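PDB 6TCB: uncharacterized protein from Pseudomonas aeruginosa PAO1, which is of unknown function but binds calcium ions and forms a small helix-and-sheet fold that assembles as a dimer. Local coordinates for residues A[36-39]-A[40-43]; A[75-78]-A[79-83]. All coordinates share one frame; numbering follows the deposited sequence. Where two conformers were deposited one is given.

Contact 1. Residues A[36-39]-A[40-43]; sequences AFNA and YLNA
A36 begins this stretch of helix 33-43 by taking the backbone N-H of Y40 on its carbonyl oxygen, the first of four i to i+4 bonds that run through A36-A43. F37 follows, and its side chain does most of the apolar work. With CG anti to the backbone N (chi1 -173°), the ring leans along the helix toward the next turn and lies beside L41. The branch carbon L41 CG sits over one face of the F37 ring, 4.1 Å from its centroid, a CH-pi contact displaced toward the rim. Both leucine methyls join in: L41 CD1 comes to 3.7 Å from F37 CE2, while L41 CD2 reaches F37 CZ at 3.8 Å. Y40 meets the same ring more loosely and at a slant, its CD2 4.1 Å from F37 CE1.

At N38 the contact turns polar. Its carbonyl oxygen accepts twice from N42, from the backbone N at 3.1 Å and from the side-chain ND2 at 2.9 Å, the two donors arriving from opposite faces of the carbonyl plane. The hydrogen bond from ND2 is the more bent, 135° at the hydrogen. The side-chain amides of N38 and N42 stand nearly perpendicular, and both reach S48, N38 through OD1 to its hydroxyl and N42 through ND2 to its carbonyl. A39 closes the series by receiving the N-H of A43.

The F37-L41 side of the helix packs into an aromatic core against helix 3-18, through F7, H10 and L11, and against Y60 of strand 57-62, whereas N38 and N42 also touch L53 and E54 of the second subunit.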
loop_
_atom_site.group_PDB
_atom_site.type_symbol
_atom_site.label_atom_id
_atom_site.label_comp_id
_atom_site.label_asym_id
_atom_site.label_seq_id
_atom_site.Cartn_x
_atom_site.Cartn_y
_atom_site.Cartn_z
ATOM N N ALA A 36 -2.887 -2.080 10.078
ATOM C CA ALA A 36 -3.300 -3.263 10.817
ATOM C C ALA A 36 -4.635 -3.786 10.325
ATOM O O ALA A 36 -4.883 -4.994 10.389
ATOM C CB ALA A 36 -3.375 -2.941 12.307
ATOM N N PHE A 37 -5.508 -2.905 9.826
ATOM C CA PHE A 37 -6.773 -3.394 9.291
ATOM C C PHE A 37 -6.544 -4.404 8.172
ATOM O O PHE A 37 -7.342 -5.328 8.004
ATOM C CB PHE A 37 -7.672 -2.238 8.832
ATOM C CG PHE A 37 -9.058 -2.673 8.424
ATOM C CD1 PHE A 37 -9.918 -3.220 9.359
ATOM C CD2 PHE A 37 -9.496 -2.519 7.115
ATOM C CE1 PHE A 37 -11.188 -3.625 8.999
ATOM C CE2 PHE A 37 -10.768 -2.922 6.743
ATOM C CZ PHE A 37 -11.607 -3.473 7.682
ATOM N N ASN A 38 -5.464 -4.255 7.394
ATOM C CA ASN A 38 -5.211 -5.252 6.361
ATOM C C ASN A 38 -4.880 -6.611 6.966
ATOM O O ASN A 38 -5.295 -7.651 6.437
ATOM C CB ASN A 38 -4.118 -4.798 5.402
ATOM C CG ASN A 38 -4.228 -5.489 4.075
ATOM O OD1 ASN A 38 -5.223 -5.328 3.371
ATOM N ND2 ASN A 38 -3.222 -6.273 3.727
ATOM N N ALA A 39 -4.160 -6.621 8.088
ATOM C CA ALA A 39 -3.895 -7.883 8.775
ATOM C C ALA A 39 -5.186 -8.496 9.301
ATOM O O ALA A 39 -5.348 -9.722 9.293
ATOM C CB ALA A 39 -2.896 -7.662 9.913
ATOM N N TYR A 40 -6.112 -7.652 9.770
ATOM C CA TYR A 40 -7.402 -8.115 10.259
ATOM C C TYR A 40 -8.202 -8.761 9.140
ATOM O O TYR A 40 -8.739 -9.861 9.297
ATOM C CB TYR A 40 -8.179 -6.927 10.845
ATOM C CG TYR A 40 -9.435 -7.319 11.588
ATOM C CD1 TYR A 40 -9.363 -7.884 12.849
ATOM C CD2 TYR A 40 -10.694 -7.124 11.032
ATOM C CE1 TYR A 40 -10.514 -8.262 13.546
ATOM C CE2 TYR A 40 -11.832 -7.498 11.711
ATOM C CZ TYR A 40 -11.740 -8.056 12.965
ATOM O OH TYR A 40 -12.884 -8.415 13.637
ATOM N N LEU A 41 -8.299 -8.078 7.996
ATOM C CA LEU A 41 -9.001 -8.651 6.851
ATOM C C LEU A 41 -8.438 -10.023 6.494
ATOM O O LEU A 41 -9.182 -10.997 6.348
ATOM C CB LEU A 41 -8.887 -7.708 5.654
ATOM C CG LEU A 41 -9.701 -6.416 5.739
ATOM C CD1 LEU A 41 -9.294 -5.501 4.610
ATOM C CD2 LEU A 41 -11.208 -6.669 5.731
ATOM N N ASN A 42 -7.114 -10.125 6.381
ATOM C CA ASN A 42 -6.505 -11.394 5.989
ATOM C C ASN A 42 -6.724 -12.467 7.046
ATOM O O ASN A 42 -7.013 -13.619 6.711
ATOM C CB ASN A 42 -5.020 -11.192 5.670
ATOM C CG ASN A 42 -4.803 -10.571 4.299
ATOM O OD1 ASN A 42 -5.048 -11.205 3.272
ATOM N ND2 ASN A 42 -4.360 -9.332 4.271
ATOM N N ALA A 43 -6.622 -12.109 8.323
ATOM C CA ALA A 43 -6.841 -13.100 9.370
ATOM C C ALA A 43 -8.270 -13.620 9.369
ATOM O O ALA A 43 -8.500 -14.794 9.693
ATOM C CB ALA A 43 -6.517 -12.488 10.732
#

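Contact 2. Residues A[75-78]-A[79-83]; sequences RARA and RLREA
A78, R81 and R77 carry this contact, in the last turns of helix 67-82. The carbonyl oxygen of A78 takes the backbone N-H of E82 at 3.0 Å and also accepts from a water 3.2 Å away. That water in turn accepts from R81 NH2, lying at the edge of the guanidinium and in its plane, so a single molecule ties the arginine head back to the main chain of the preceding turn.

R81 can fold back this way because its CG stands anti to the backbone N (chi1 -176°) and the chain then bends at chi3. One face of its guanidinium lies above the carbonyl oxygen of R77, while its NH2 comes to 3.7 Å from A78 CA. The same R77 oxygen receives the backbone N of R81 at 2.8 Å.

R77 brings its own guanidinium alongside that of R81, with R77 NH2 3.6 Å from R81 NH1 and the two planes turned 62° apart. In the conformers given, R79 NH1 and E82 OE1 are 3.5 Å apart, a long salt bridge within 79-83 that is probably not always made.

The two heads converge on acids outside the helix: D57 OD2 forms salt bridges with both R77 NE and R81 NH1, and E87 pairs with R81 NE; R77 also makes a cation-pi contact with W25. The shared carboxylate probably balances much of their charge and joins the helix to the start of strand 57-62, while E87 links it to the C-terminal segment.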
loop_
_atom_site.group_PDB
_atom_site.type_symbol
_atom_site.label_atom_id
_atom_site.label_comp_id
_atom_site.label_asym_id
_atom_site.label_seq_id
_atom_site.Cartn_x
_atom_site.Cartn_y
_atom_site.Cartn_z
ATOM N N ARG A 75 -5.741 8.083 -9.470
ATOM C CA ARG A 75 -5.391 9.307 -10.192
ATOM C C ARG A 75 -6.636 10.139 -10.467
ATOM O O ARG A 75 -6.640 11.364 -10.281
ATOM C CB ARG A 75 -4.669 8.956 -11.498
ATOM C CG ARG A 75 -3.365 8.205 -11.284
ATOM C CD ARG A 75 -2.619 7.959 -12.581
ATOM N NE ARG A 75 -1.367 7.246 -12.346
ATOM C CZ ARG A 75 -1.092 6.016 -12.777
ATOM N NH1 ARG A 75 -1.976 5.322 -13.488
ATOM N NH2 ARG A 75 0.092 5.484 -12.500
ATOM N N ALA A 76 -7.713 9.488 -10.886
ATOM C CA ALA A 76 -8.962 10.198 -11.126
ATOM C C ALA A 76 -9.582 10.694 -9.830
ATOM O O ALA A 76 -10.088 11.819 -9.769
ATOM C CB ALA A 76 -9.944 9.277 -11.853
ATOM N N ARG A 77 -9.578 9.859 -8.791
ATOM C CA ARG A 77 -10.070 10.276 -7.485
ATOM C C ARG A 77 -9.356 11.532 -7.004
ATOM O O ARG A 77 -9.983 12.426 -6.430
ATOM C CB ARG A 77 -9.859 9.130 -6.489
ATOM C CG ARG A 77 -10.773 7.930 -6.686
ATOM C CD ARG A 77 -10.341 6.745 -5.863
ATOM N NE ARG A 77 -10.265 7.043 -4.435
ATOM C CZ ARG A 77 -11.282 6.961 -3.584
ATOM N NH1 ARG A 77 -12.487 6.613 -4.010
ATOM N NH2 ARG A 77 -11.089 7.231 -2.302
ATOM N N ALA A 78 -8.041 11.616 -7.227
ATOM C CA ALA A 78 -7.303 12.778 -6.749
ATOM C C ALA A 78 -7.765 14.043 -7.456
ATOM O O ALA A 78 -7.958 15.084 -6.817
ATOM C CB ALA A 78 -5.799 12.575 -6.927
ATOM N N ARG A 79 -7.939 13.983 -8.775
ATOM C CA ARG A 79 -8.416 15.162 -9.490
ATOM C C ARG A 79 -9.800 15.570 -9.003
ATOM O O ARG A 79 -10.086 16.767 -8.856
ATOM C CB ARG A 79 -8.430 14.881 -10.993
ATOM C CG ARG A 79 -7.053 14.630 -11.602
ATOM C CD ARG A 79 -6.080 15.745 -11.245
ATOM N NE ARG A 79 -4.893 15.750 -12.095
ATOM C CZ ARG A 79 -3.882 16.602 -11.960
ATOM N NH1 ARG A 79 -3.906 17.519 -11.001
ATOM N NH2 ARG A 79 -2.843 16.535 -12.781
ATOM N N LEU A 80 -10.685 14.602 -8.760
ATOM C CA LEU A 80 -12.043 14.925 -8.349
ATOM C C LEU A 80 -12.095 15.429 -6.918
ATOM O O LEU A 80 -12.859 16.354 -6.613
ATOM C CB LEU A 80 -12.918 13.694 -8.559
ATOM C CG LEU A 80 -13.108 13.359 -10.045
ATOM C CD1 LEU A 80 -13.685 11.957 -10.168
ATOM C CD2 LEU A 80 -13.991 14.374 -10.735
ATOM N N ARG A 81 -11.258 14.877 -6.046
ATOM C CA ARG A 81 -11.191 15.368 -4.679
ATOM C C ARG A 81 -10.705 16.811 -4.652
ATOM O O ARG A 81 -11.257 17.649 -3.931
ATOM C CB ARG A 81 -10.260 14.472 -3.869
ATOM C CG ARG A 81 -10.193 14.834 -2.385
ATOM C CD ARG A 81 -9.201 13.932 -1.632
ATOM N NE ARG A 81 -9.565 12.519 -1.710
ATOM C CZ ARG A 81 -8.947 11.608 -2.460
ATOM N NH1 ARG A 81 -9.387 10.355 -2.455
ATOM N NH2 ARG A 81 -7.895 11.930 -3.208
ATOM N N GLU A 82 -9.675 17.127 -5.430
ATOM C CA GLU A 82 -9.173 18.499 -5.483
ATOM C C GLU A 82 -10.254 19.459 -5.961
ATOM O O GLU A 82 -10.288 20.628 -5.553
ATOM C CB GLU A 82 -7.962 18.567 -6.417
ATOM C CG GLU A 82 -6.750 17.772 -5.934
ATOM C CD GLU A 82 -5.746 17.483 -7.045
ATOM O OE1 GLU A 82 -5.889 18.057 -8.145
ATOM O OE2 GLU A 82 -4.819 16.671 -6.821
ATOM N N ALA A 83 -11.140 18.986 -6.843
ATOM C CA ALA A 83 -12.235 19.813 -7.336
ATOM C C ALA A 83 -13.353 19.967 -6.314
ATOM O O ALA A 83 -14.307 20.705 -6.576
ATOM C CB ALA A 83 -12.832 19.243 -8.625
HETATM O O HOH W 1 -6.704 14.795 -3.922
#

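Following the chain from the N terminus, helix 3-18 and the short strand 24-25 come first, then contact 1 within helix 33-43. The hairpin of strands 48-53 and 57-62 follows, and contact 2 lies near the end of helix 67-82. Each contact spans successive turns of its own helix and closes no loop; the two stand in series, neither nested nor crossing. The centres of contact 1 and contact 2 are 27 Å apart, on opposite sides of the chain's centre, and the two do not touch. The hairpin relates them: contact 1 packs on S48 and Y60, while the arginines of contact 2 reach D57 and, beyond the helix, the C-terminal segment.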